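Local coordinates for PfVFT1 (Plasmodium falciparum, PDB 5JKQ), which probably binds a solute in the cleft between its two lobes, as other Venus flytrap and solute-binding proteins do, at residues K25-N30 with M107-E112; S70-I73 with E77-I80; K231-Y236 with K246-G251. The protein carries 3 engineered substitutions. All coordinates share one frame; numbering follows the deposited sequence.

Contact 1. Residues K25-N30 with M107-E112; sequences KELIQN and MYIIWE
Leu27 reaches both Ile109 and Ile110 through CD1, while CD2 lies against Ile109 alone, and these three side chains carry the whole contact. CD1 does most of the touching: it lies 3.6 Å from Ile110 CG1 and 3.7 Å from Ile110 CA, so the methyl rests at the root of that side chain rather than at its end. The same Leu27 CD1 meets Ile109 CG1 at 3.8 Å, while Leu27 CD2 is 4.1 Å from Ile109 CD1. Leu27 and Ile110 cross at about a right angle, whereas Ile109 meets the leucine at a slant. The first torsion of Ile109 (chi1 58°) sets CG1 between its backbone N and carbonyl carbon, and from there CD1 extends to both leucine methyls.

Farther out, Ile110 also packs on Tyr20 and Val24 of helix 14-29, and helix 32-39 adds Leu33 beside Leu27 and Leu36 beside Ile109. Leu27 and Leu33 are joined by a backbone hydrogen bond as well, and Asn30 OD1 accepts from Glu32 N where the chain turns between these helices. No hydrogen bond links residues 25-30 to 107-112. The end of helix 14-29 is therefore held to helix 102-118 by shape and apolar burial, with little directional chemistry.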
ATOM      1  N   LYS A  25      -8.261  -8.203 -10.334  1.00 19.21           N
ATOM      2  CA  LYS A  25      -8.936  -9.484 -10.183  1.00 14.54           C
ATOM      3  C   LYS A  25      -8.427 -10.475 -11.223  1.00 23.81           C
ATOM      4  O   LYS A  25      -8.143 -11.632 -10.910  1.00 21.12           O
ATOM      5  CB  LYS A  25     -10.449  -9.309 -10.307  1.00 21.27           C
ATOM      6  CG  LYS A  25     -11.238 -10.600 -10.155  1.00 21.60           C
ATOM      7  CD  LYS A  25     -12.733 -10.333 -10.154  1.00 22.06           C
ATOM      8  CE  LYS A  25     -13.528 -11.616 -10.004  1.00 20.30           C
ATOM      9  NZ  LYS A  25     -14.985 -11.345  -9.902  1.00 24.11           N
ATOM     10  N   GLU A  26      -8.297 -10.008 -12.460  1.00 21.76           N
ATOM     11  CA  GLU A  26      -7.798 -10.849 -13.540  1.00 22.99           C
ATOM     12  C   GLU A  26      -6.334 -11.217 -13.309  1.00 21.48           C
ATOM     13  O   GLU A  26      -5.923 -12.348 -13.572  1.00 18.62           O
ATOM     14  CB  GLU A  26      -7.965 -10.147 -14.888  1.00 16.74           C
ATOM     15  CG  GLU A  26      -7.371 -10.915 -16.053  1.00 25.13           C
ATOM     16  CD  GLU A  26      -8.029 -10.582 -17.376  1.00 24.90           C
ATOM     17  OE1 GLU A  26      -9.263 -10.746 -17.487  1.00 21.24           O
ATOM     18  OE2 GLU A  26      -7.313 -10.158 -18.305  1.00 21.23           O
ATOM     19  N   LEU A  27      -5.552 -10.260 -12.814  1.00 18.25           N
ATOM     20  CA  LEU A  27      -4.133 -10.487 -12.556  1.00 18.45           C
ATOM     21  C   LEU A  27      -3.926 -11.511 -11.440  1.00 22.56           C
ATOM     22  O   LEU A  27      -2.871 -12.140 -11.352  1.00 20.53           O
ATOM     23  CB  LEU A  27      -3.435  -9.174 -12.197  1.00 18.66           C
ATOM     24  CG  LEU A  27      -3.142  -8.237 -13.373  1.00 20.46           C
ATOM     25  CD1 LEU A  27      -2.602  -6.912 -12.872  1.00 20.03           C
ATOM     26  CD2 LEU A  27      -2.158  -8.864 -14.354  1.00 19.75           C
ATOM     27  N   ILE A  28      -4.937 -11.670 -10.594  1.00 18.20           N
ATOM     28  CA  ILE A  28      -4.903 -12.656  -9.522  1.00 16.36           C
ATOM     29  C   ILE A  28      -5.338 -14.016 -10.059  1.00 22.91           C
ATOM     30  O   ILE A  28      -4.824 -15.052  -9.639  1.00 23.54           O
ATOM     31  CB  ILE A  28      -5.801 -12.222  -8.342  1.00 18.75           C
ATOM     32  CG1 ILE A  28      -5.153 -11.041  -7.619  1.00 11.81           C
ATOM     33  CG2 ILE A  28      -6.021 -13.368  -7.354  1.00 18.47           C
ATOM     34  CD1 ILE A  28      -6.070 -10.304  -6.676  1.00 21.72           C
ATOM     35  N   GLN A  29      -6.276 -14.002 -11.000  1.00 24.31           N
ATOM     36  CA  GLN A  29      -6.744 -15.226 -11.639  1.00 20.12           C
ATOM     37  C   GLN A  29      -5.666 -15.853 -12.521  1.00 16.01           C
ATOM     38  O   GLN A  29      -5.500 -17.071 -12.528  1.00 20.45           O
ATOM     39  CB  GLN A  29      -7.995 -14.948 -12.479  1.00 26.95           C
ATOM     40  CG  GLN A  29      -9.249 -14.661 -11.666  1.00 28.91           C
ATOM     41  CD  GLN A  29     -10.416 -14.205 -12.525  1.00 25.47           C
ATOM     42  OE1 GLN A  29     -10.231 -13.690 -13.629  1.00 21.49           O
ATOM     43  NE2 GLN A  29     -11.628 -14.393 -12.018  1.00 19.03           N
ATOM     44  N   ASN A  30      -4.943 -15.022 -13.268  1.00 17.54           N
ATOM     45  CA  ASN A  30      -3.963 -15.524 -14.229  1.00 23.67           C
ATOM     46  C   ASN A  30      -2.548 -15.639 -13.654  1.00 22.86           C
ATOM     47  O   ASN A  30      -1.587 -15.842 -14.397  1.00 30.68           O
ATOM     48  CB  ASN A  30      -3.950 -14.632 -15.479  1.00 19.71           C
ATOM     49  CG  ASN A  30      -3.498 -13.212 -15.192  1.00 19.77           C
ATOM     50  OD1 ASN A  30      -2.979 -12.910 -14.121  1.00 20.68           O
ATOM     51  ND2 ASN A  30      -3.686 -12.331 -16.167  1.00 21.75           N
HETATM   52  N   MSE A 107       1.979  -1.529 -11.673  1.00 10.01           N
HETATM   53  CA  MSE A 107       1.122  -0.571 -12.360  1.00 18.47           C
HETATM   54  C   MSE A 107       1.109  -0.843 -13.860  1.00 16.52           C
HETATM   55  O   MSE A 107       0.095  -0.632 -14.525  1.00 18.12           O
HETATM   56  CB  MSE A 107       1.578   0.864 -12.087  1.00 14.66           C
HETATM   57  CG  MSE A 107       0.649   1.923 -12.667  1.00 22.69           C
HETATM   58 SE   MSE A 107      -1.142   1.876 -11.885  1.00 28.75          SE
HETATM   59  CE  MSE A 107      -0.799   3.013 -10.341  1.00 20.43           C
ATOM     60  N   TYR A 108       2.235  -1.316 -14.388  1.00 21.71           N
ATOM     61  CA  TYR A 108       2.340  -1.628 -15.810  1.00 26.19           C
ATOM     62  C   TYR A 108       1.419  -2.782 -16.198  1.00 18.32           C
ATOM     63  O   TYR A 108       0.671  -2.681 -17.169  1.00 14.59           O
ATOM     64  CB  TYR A 108       3.785  -1.976 -16.187  1.00 13.84           C
ATOM     65  CG  TYR A 108       4.765  -0.829 -16.063  1.00 21.41           C
ATOM     66  CD1 TYR A 108       4.382   0.477 -16.341  1.00 24.19           C
ATOM     67  CD2 TYR A 108       6.076  -1.055 -15.669  1.00 26.94           C
ATOM     68  CE1 TYR A 108       5.277   1.524 -16.228  1.00 21.69           C
ATOM     69  CE2 TYR A 108       6.978  -0.014 -15.552  1.00 22.58           C
ATOM     70  CZ  TYR A 108       6.572   1.272 -15.833  1.00 24.70           C
ATOM     71  OH  TYR A 108       7.468   2.311 -15.718  1.00 36.11           O
ATOM     72  N   ILE A 109       1.471  -3.877 -15.446  1.00 14.45           N
ATOM     73  CA  ILE A 109       0.678  -5.051 -15.797  1.00 18.40           C
ATOM     74  C   ILE A 109      -0.817  -4.793 -15.581  1.00 15.73           C
ATOM     75  O   ILE A 109      -1.653  -5.387 -16.260  1.00 18.45           O
ATOM     76  CB  ILE A 109       1.110  -6.302 -14.998  1.00 19.24           C
ATOM     77  CG1 ILE A 109       1.001  -6.052 -13.490  1.00 15.05           C
ATOM     78  CG2 ILE A 109       2.529  -6.701 -15.393  1.00 16.78           C
ATOM     79  CD1 ILE A 109       1.221  -7.287 -12.646  1.00 20.15           C
ATOM     80  N   ILE A 110      -1.152  -3.905 -14.651  1.00 10.61           N
ATOM     81  CA  ILE A 110      -2.551  -3.554 -14.427  1.00 15.61           C
ATOM     82  C   ILE A 110      -3.102  -2.871 -15.671  1.00 17.78           C
ATOM     83  O   ILE A 110      -4.191  -3.206 -16.135  1.00 20.61           O
ATOM     84  CB  ILE A 110      -2.726  -2.646 -13.186  1.00 20.27           C
ATOM     85  CG1 ILE A 110      -2.625  -3.491 -11.915  1.00 15.67           C
ATOM     86  CG2 ILE A 110      -4.084  -1.920 -13.206  1.00 21.66           C
ATOM     87  CD1 ILE A 110      -2.590  -2.686 -10.625  1.00 17.33           C
ATOM     88  N   TRP A 111      -2.339  -1.928 -16.219  1.00 12.81           N
ATOM     89  CA  TRP A 111      -2.787  -1.168 -17.381  1.00 15.27           C
ATOM     90  C   TRP A 111      -2.562  -1.921 -18.688  1.00 18.57           C
ATOM     91  O   TRP A 111      -3.227  -1.645 -19.686  1.00 15.30           O
ATOM     92  CB  TRP A 111      -2.092   0.194 -17.421  1.00 18.90           C
ATOM     93  CG  TRP A 111      -2.767   1.173 -16.514  1.00 15.14           C
ATOM     94  CD1 TRP A 111      -2.332   1.599 -15.293  1.00  9.86           C
ATOM     95  CD2 TRP A 111      -4.020   1.824 -16.743  1.00 13.77           C
ATOM     96  NE1 TRP A 111      -3.234   2.485 -14.752  1.00 15.36           N
ATOM     97  CE2 TRP A 111      -4.279   2.639 -15.624  1.00 19.20           C
ATOM     98  CE3 TRP A 111      -4.947   1.802 -17.790  1.00 15.13           C
ATOM     99  CZ2 TRP A 111      -5.426   3.425 -15.523  1.00 20.62           C
ATOM    100  CZ3 TRP A 111      -6.085   2.583 -17.687  1.00 17.79           C
ATOM    101  CH2 TRP A 111      -6.313   3.383 -16.562  1.00 20.16           C
ATOM    102  N   GLU A 112      -1.635  -2.875 -18.683  1.00 15.29           N
ATOM    103  CA  GLU A 112      -1.498  -3.791 -19.811  1.00 14.07           C
ATOM    104  C   GLU A 112      -2.753  -4.651 -19.909  1.00 15.89           C
ATOM    105  O   GLU A 112      -3.267  -4.900 -21.000  1.00 10.67           O
ATOM    106  CB  GLU A 112      -0.254  -4.669 -19.659  1.00 12.77           C
ATOM    107  CG  GLU A 112       1.049  -3.961 -20.009  1.00 16.15           C
ATOM    108  CD  GLU A 112       2.285  -4.728 -19.567  1.00 18.50           C
ATOM    109  OE1 GLU A 112       2.149  -5.888 -19.123  1.00 18.60           O
ATOM    110  OE2 GLU A 112       3.397  -4.166 -19.664  1.00 23.43           O
TER

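Contact 2. Residues S70-I73 with E77-I80; sequences SEII and EVKI
This is a local packing contact across the short connection from helix 68-75 to strand 77-83, the middle strand of a parallel three-stranded sheet, and Ile72 packs back on Glu77 and Val78 across the turn. The evidence is one backbone bond beside a small apolar contact. Glu77 N donates to Ile72 O over 3.1 Å, with 147° at the hydrogen. The donor sits five residues past the acceptor, one more than in an alpha-helical bond, so the link spans the point where helix gives way to strand.

The carbonyl of Glu77 returns toward the same isoleucine. Its O lies 3.4 Å from Ile72 CA in a CA-H...O contact with 142° at the hydrogen, and Ile72 CG2 sits against that oxygen too. Beyond the backbone, Ile72 and Val78 lie side by side and point the same way: Ile72 CG2 is 4.1 Å from Val78 CB, and Ile72 CD1 is 4.1 Å from Val78 CG2, the branch that stands anti to the valine's backbone N.

His145 packs against both side chains, and its ND1 accepts from Lys79 N; Ile125 adds a further apolar neighbour to Ile72. The CB of Glu77 points away from the helical segment, and its OE1 has a weak hydrogen bond to Asn126 ND2. Chemically, the one conventional hydrogen bond, from Glu77 N, holds the turn, and the CA-H...O contact of its carbonyl probably adds a little, while the buried Ile72 and Val78, with Trp111 and His145 packed on them, probably shield one flank of the turn from water.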
ATOM      1  N   SER A  70     -12.935   7.842 -20.056  1.00 25.39           N
ATOM      2  CA  SER A  70     -13.144   8.242 -21.443  1.00 24.57           C
ATOM      3  C   SER A  70     -12.030   9.166 -21.932  1.00 23.92           C
ATOM      4  O   SER A  70     -11.664   9.135 -23.107  1.00 29.73           O
ATOM      5  CB  SER A  70     -14.501   8.926 -21.602  1.00 24.90           C
ATOM      6  OG  SER A  70     -15.551   7.976 -21.574  1.00 22.07           O
ATOM      7  N   GLU A  71     -11.492   9.985 -21.032  1.00 22.61           N
ATOM      8  CA  GLU A  71     -10.364  10.844 -21.372  1.00 23.90           C
ATOM      9  C   GLU A  71      -9.122   9.994 -21.624  1.00 22.96           C
ATOM     10  O   GLU A  71      -8.400  10.201 -22.601  1.00 17.42           O
ATOM     11  CB  GLU A  71     -10.093  11.857 -20.257  1.00 25.22           C
ATOM     12  CG  GLU A  71     -11.267  12.774 -19.947  1.00 30.70           C
ATOM     13  CD  GLU A  71     -10.967  13.746 -18.820  1.00 36.42           C
ATOM     14  OE1 GLU A  71      -9.804  13.798 -18.368  1.00 37.78           O
ATOM     15  OE2 GLU A  71     -11.896  14.458 -18.387  1.00 38.13           O
ATOM     16  N   ILE A  72      -8.887   9.038 -20.733  1.00 20.56           N
ATOM     17  CA  ILE A  72      -7.761   8.119 -20.854  1.00 22.09           C
ATOM     18  C   ILE A  72      -7.846   7.347 -22.168  1.00 17.25           C
ATOM     19  O   ILE A  72      -6.841   7.162 -22.854  1.00 16.12           O
ATOM     20  CB  ILE A  72      -7.718   7.135 -19.660  1.00 20.03           C
ATOM     21  CG1 ILE A  72      -7.388   7.892 -18.375  1.00 18.23           C
ATOM     22  CG2 ILE A  72      -6.680   6.028 -19.875  1.00 17.24           C
ATOM     23  CD1 ILE A  72      -7.783   7.156 -17.114  1.00 24.49           C
ATOM     24  N   ILE A  73      -9.054   6.914 -22.514  1.00 14.05           N
ATOM     25  CA  ILE A  73      -9.278   6.115 -23.716  1.00 18.47           C
ATOM     26  C   ILE A  73      -8.981   6.911 -24.984  1.00 16.88           C
ATOM     27  O   ILE A  73      -8.332   6.406 -25.902  1.00 18.35           O
ATOM     28  CB  ILE A  73     -10.730   5.582 -23.766  1.00 17.85           C
ATOM     29  CG1 ILE A  73     -10.926   4.517 -22.688  1.00 15.21           C
ATOM     30  CG2 ILE A  73     -11.059   4.967 -25.131  1.00 21.27           C
ATOM     31  CD1 ILE A  73     -12.374   4.152 -22.429  1.00 19.52           C
ATOM     32  N   GLU A  77      -3.696   7.292 -22.965  1.00 18.79           N
ATOM     33  CA  GLU A  77      -2.698   7.598 -21.947  1.00 13.67           C
ATOM     34  C   GLU A  77      -3.322   7.852 -20.578  1.00 17.40           C
ATOM     35  O   GLU A  77      -4.371   8.488 -20.468  1.00 16.14           O
ATOM     36  CB  GLU A  77      -1.868   8.814 -22.363  1.00 17.28           C
ATOM     37  CG  GLU A  77      -0.816   9.217 -21.334  1.00 26.32           C
ATOM     38  CD  GLU A  77       0.100  10.321 -21.827  1.00 22.16           C
ATOM     39  OE1 GLU A  77       0.978  10.037 -22.670  1.00 26.25           O
ATOM     40  OE2 GLU A  77      -0.055  11.471 -21.367  1.00 24.68           O
ATOM     41  N   VAL A  78      -2.658   7.346 -19.542  1.00 23.49           N
ATOM     42  CA  VAL A  78      -3.039   7.615 -18.161  1.00 18.62           C
ATOM     43  C   VAL A  78      -1.866   8.269 -17.435  1.00 19.02           C
ATOM     44  O   VAL A  78      -0.712   7.883 -17.626  1.00 21.69           O
ATOM     45  CB  VAL A  78      -3.470   6.326 -17.422  1.00 21.99           C
ATOM     46  CG1 VAL A  78      -2.363   5.275 -17.463  1.00 22.21           C
ATOM     47  CG2 VAL A  78      -3.881   6.638 -15.983  1.00 20.63           C
ATOM     48  N   LYS A  79      -2.173   9.270 -16.613  1.00 24.48           N
ATOM     49  CA  LYS A  79      -1.164   9.974 -15.831  1.00 20.92           C
ATOM     50  C   LYS A  79      -1.184   9.502 -14.380  1.00 24.27           C
ATOM     51  O   LYS A  79      -2.190   9.656 -13.686  1.00 16.84           O
ATOM     52  CB  LYS A  79      -1.392  11.484 -15.887  1.00 23.19           C
ATOM     53  CG  LYS A  79      -1.480  12.059 -17.292  1.00 27.77           C
ATOM     54  CD  LYS A  79      -1.717  13.560 -17.239  1.00 32.02           C
ATOM     55  CE  LYS A  79      -2.255  14.100 -18.552  1.00 35.55           C
ATOM     56  NZ  LYS A  79      -3.145  15.275 -18.331  1.00 33.78           N
ATOM     57  N   ILE A  80      -0.068   8.927 -13.932  1.00 24.60           N
ATOM     58  CA  ILE A  80       0.053   8.420 -12.569  1.00 21.33           C
ATOM     59  C   ILE A  80       0.986   9.317 -11.765  1.00 24.26           C
ATOM     60  O   ILE A  80       1.998   9.798 -12.276  1.00 24.20           O
ATOM     61  CB  ILE A  80       0.572   6.956 -12.544  1.00 21.27           C
ATOM     62  CG1 ILE A  80      -0.519   5.989 -13.008  1.00 27.80           C
ATOM     63  CG2 ILE A  80       0.994   6.533 -11.138  1.00 20.28           C
ATOM     64  CD1 ILE A  80      -0.745   5.959 -14.489  1.00 27.46           C
TER

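Contact 3. Residues K231-Y236 with K246-G251; sequences KSFSSY and KSHIIG
Ser247 OG is gripped by three groups: His248 ND1, whose ring meets Phe233 across the contact, and the hydroxyls of Ser242 and Ser245. The histidine bond has a definite direction, ND1 donating to Ser247 OG over 2.7 Å. The oxygen lies only 2° out of the imidazole plane, so this bond restrains the ring's rotation about CB-CG.

Held in that way, the imidazole offers a face to Phe233. The phenyl edge points into it: Phe233 CZ stands 3.8 Å above the His248 plane, displaced toward the rim where NE2 and CE1 lie, with CZ to NE2 at 3.9 Å and CZ to CE1 at 4.0 Å. Ring centroids 5.4 Å apart and planes at 84° define a T-shaped (edge-to-face) pair. The two side chains approach from opposite directions, and in Phe233 CG is anti to the carbonyl carbon (chi1 -48°), which carries the ring toward the histidine.

Phe233 and His248 both also touch Ala208 of strand 206-209, and His248 lies on Lys206 as well. Ser235 begins helix 236-244 as its N-cap, with OG accepting from Asp238 N, and Lys246 closes that helix in a Schellman motif. The aromatic pair thus joins the two loops of a beta-alpha-beta crossover, in which helix 236-244 connects strands 227-229 and 250-253, both parallel to strand 206-209 between them, a topology familiar from the alpha/beta lobes of solute-binding proteins.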
ATOM      1  N   LYS A 231      10.382   7.195  15.637  1.00 30.15           N
ATOM      2  CA  LYS A 231      11.270   8.243  15.154  1.00 29.13           C
ATOM      3  C   LYS A 231      12.732   7.959  15.499  1.00 23.90           C
ATOM      4  O   LYS A 231      13.639   8.405  14.797  1.00 30.75           O
ATOM      5  CB  LYS A 231      10.843   9.593  15.736  1.00 20.43           C
ATOM      6  CG  LYS A 231       9.549  10.128  15.144  1.00 32.40           C
ATOM      7  CD  LYS A 231       8.996  11.297  15.945  1.00 35.21           C
ATOM      8  CE  LYS A 231       7.689  11.802  15.349  1.00 39.22           C
ATOM      9  NZ  LYS A 231       7.165  13.002  16.058  1.00 42.36           N
ATOM     10  N   SER A 232      12.956   7.202  16.567  1.00 26.61           N
ATOM     11  CA  SER A 232      14.306   6.986  17.081  1.00 30.10           C
ATOM     12  C   SER A 232      15.091   5.910  16.330  1.00 26.06           C
ATOM     13  O   SER A 232      16.267   5.691  16.623  1.00 33.32           O
ATOM     14  CB  SER A 232      14.243   6.614  18.564  1.00 33.10           C
ATOM     15  OG  SER A 232      13.677   7.662  19.331  1.00 35.60           O
ATOM     16  N   PHE A 233      14.453   5.251  15.364  1.00 29.46           N
ATOM     17  CA  PHE A 233      15.059   4.101  14.686  1.00 25.43           C
ATOM     18  C   PHE A 233      15.067   4.261  13.170  1.00 23.60           C
ATOM     19  O   PHE A 233      14.027   4.496  12.554  1.00 35.93           O
ATOM     20  CB  PHE A 233      14.319   2.822  15.076  1.00 17.44           C
ATOM     21  CG  PHE A 233      14.098   2.690  16.553  1.00 22.80           C
ATOM     22  CD1 PHE A 233      15.104   2.216  17.377  1.00 29.73           C
ATOM     23  CD2 PHE A 233      12.889   3.055  17.122  1.00 24.13           C
ATOM     24  CE1 PHE A 233      14.906   2.102  18.741  1.00 25.57           C
ATOM     25  CE2 PHE A 233      12.685   2.943  18.485  1.00 24.74           C
ATOM     26  CZ  PHE A 233      13.695   2.465  19.295  1.00 28.02           C
ATOM     27  N   SER A 234      16.252   4.121  12.582  1.00 26.00           N
ATOM     28  CA  SER A 234      16.445   4.306  11.146  1.00 25.73           C
ATOM     29  C   SER A 234      16.936   3.032  10.456  1.00 26.04           C
ATOM     30  O   SER A 234      17.130   3.017   9.240  1.00 19.09           O
ATOM     31  CB  SER A 234      17.442   5.440  10.893  1.00 29.13           C
ATOM     32  OG  SER A 234      17.024   6.635  11.530  1.00 45.99           O
ATOM     33  N   SER A 235      17.145   1.970  11.228  1.00 19.71           N
ATOM     34  CA  SER A 235      17.627   0.717  10.661  1.00 18.27           C
ATOM     35  C   SER A 235      17.297  -0.475  11.549  1.00 18.26           C
ATOM     36  O   SER A 235      16.965  -0.322  12.724  1.00 17.58           O
ATOM     37  CB  SER A 235      19.139   0.783  10.431  1.00 21.05           C
ATOM     38  OG  SER A 235      19.841   0.845  11.659  1.00 22.02           O
ATOM     39  N   TYR A 236      17.392  -1.663  10.963  1.00 14.00           N
ATOM     40  CA  TYR A 236      17.164  -2.907  11.682  1.00 18.49           C
ATOM     41  C   TYR A 236      18.120  -3.036  12.864  1.00 24.27           C
ATOM     42  O   TYR A 236      17.724  -3.461  13.949  1.00 17.14           O
ATOM     43  CB  TYR A 236      17.324  -4.086  10.724  1.00 16.17           C
ATOM     44  CG  TYR A 236      17.321  -5.448  11.375  1.00 13.13           C
ATOM     45  CD1 TYR A 236      16.179  -5.948  11.984  1.00 17.11           C
ATOM     46  CD2 TYR A 236      18.455  -6.249  11.353  1.00 14.30           C
ATOM     47  CE1 TYR A 236      16.169  -7.200  12.569  1.00 13.30           C
ATOM     48  CE2 TYR A 236      18.455  -7.504  11.932  1.00 17.19           C
ATOM     49  CZ  TYR A 236      17.309  -7.975  12.539  1.00 12.09           C
ATOM     50  OH  TYR A 236      17.303  -9.222  13.117  1.00 14.43           O
ATOM     51  N   LYS A 246      16.878  -4.020  26.180  1.00 30.08           N
ATOM     52  CA  LYS A 246      15.763  -4.201  27.106  1.00 27.17           C
ATOM     53  C   LYS A 246      15.033  -2.888  27.405  1.00 29.69           C
ATOM     54  O   LYS A 246      14.286  -2.795  28.380  1.00 32.35           O
ATOM     55  CB  LYS A 246      16.270  -4.832  28.405  1.00 27.81           C
ATOM     56  CG  LYS A 246      15.341  -5.858  29.020  1.00 31.81           C
ATOM     57  CD  LYS A 246      16.146  -6.994  29.629  1.00 42.90           C
ATOM     58  CE  LYS A 246      15.263  -7.959  30.397  1.00 46.83           C
ATOM     59  NZ  LYS A 246      16.035  -9.123  30.916  1.00 44.73           N
ATOM     60  N   SER A 247      15.241  -1.882  26.559  1.00 22.27           N
ATOM     61  CA  SER A 247      14.579  -0.589  26.727  1.00 25.92           C
ATOM     62  C   SER A 247      13.153  -0.621  26.175  1.00 30.48           C
ATOM     63  O   SER A 247      12.267   0.075  26.675  1.00 26.90           O
ATOM     64  CB  SER A 247      15.382   0.515  26.040  1.00 21.83           C
ATOM     65  OG  SER A 247      15.488   0.284  24.645  1.00 30.06           O
ATOM     66  N   HIS A 248      12.945  -1.427  25.137  1.00 30.89           N
ATOM     67  CA  HIS A 248      11.628  -1.600  24.532  1.00 30.71           C
ATOM     68  C   HIS A 248      11.243  -3.076  24.531  1.00 20.84           C
ATOM     69  O   HIS A 248      12.036  -3.929  24.131  1.00 22.20           O
ATOM     70  CB  HIS A 248      11.615  -1.044  23.107  1.00 22.36           C
ATOM     71  CG  HIS A 248      11.914   0.422  23.028  1.00 30.37           C
ATOM     72  ND1 HIS A 248      13.108   0.962  23.457  1.00 24.92           N
ATOM     73  CD2 HIS A 248      11.174   1.461  22.573  1.00 27.12           C
ATOM     74  CE1 HIS A 248      13.091   2.269  23.266  1.00 23.38           C
ATOM     75  NE2 HIS A 248      11.929   2.597  22.731  1.00 31.91           N
ATOM     76  N   ILE A 249      10.026  -3.371  24.977  1.00 19.60           N
ATOM     77  CA  ILE A 249       9.592  -4.751  25.171  1.00 17.93           C
ATOM     78  C   ILE A 249       9.563  -5.537  23.861  1.00 24.72           C
ATOM     79  O   ILE A 249       9.859  -6.732  23.845  1.00 30.34           O
ATOM     80  CB  ILE A 249       8.194  -4.807  25.836  1.00 24.57           C
ATOM     81  CG1 ILE A 249       7.823  -6.248  26.211  1.00 29.69           C
ATOM     82  CG2 ILE A 249       7.127  -4.181  24.933  1.00 26.96           C
ATOM     83  CD1 ILE A 249       8.714  -6.865  27.284  1.00 30.53           C
ATOM     84  N   ILE A 250       9.209  -4.867  22.768  1.00 19.61           N
ATOM     85  CA  ILE A 250       9.213  -5.500  21.452  1.00 22.81           C
ATOM     86  C   ILE A 250       9.716  -4.544  20.382  1.00 20.78           C
ATOM     87  O   ILE A 250       9.776  -3.329  20.587  1.00 17.89           O
ATOM     88  CB  ILE A 250       7.804  -6.002  21.038  1.00 22.79           C
ATOM     89  CG1 ILE A 250       6.818  -4.834  20.900  1.00 21.42           C
ATOM     90  CG2 ILE A 250       7.294  -7.031  22.037  1.00 14.82           C
ATOM     91  CD1 ILE A 250       5.532  -5.207  20.199  1.00 17.05           C
ATOM     92  N   GLY A 251      10.075  -5.118  19.241  1.00 19.00           N
ATOM     93  CA  GLY A 251      10.429  -4.356  18.061  1.00 18.32           C
ATOM     94  C   GLY A 251       9.513  -4.762  16.923  1.00 22.50           C
ATOM     95  O   GLY A 251       9.379  -5.949  16.624  1.00 18.71           O
TER

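Contacts 1 and 2 belong to one continuous core, their centres 17 Å apart, and contact 2 is nested inside the chain loop that contact 1 closes. Trp111, on helix 102-118, joins them: its CZ2 packs 3.6 Å from Val78 CG2 and its CH2 4.1 Å from Ile72 CD1, while selenomethionine Met107 CE reaches Ile80 CG1 at 4.0 Å. Contact 3 lies across the chain's centre from both, its centre 37 Å from that of contact 1 and 44 Å from that of contact 2, with nearest atoms about 26 Å apart in each case. This separation matches the bi-lobed architecture; a solute would be expected between the lobes.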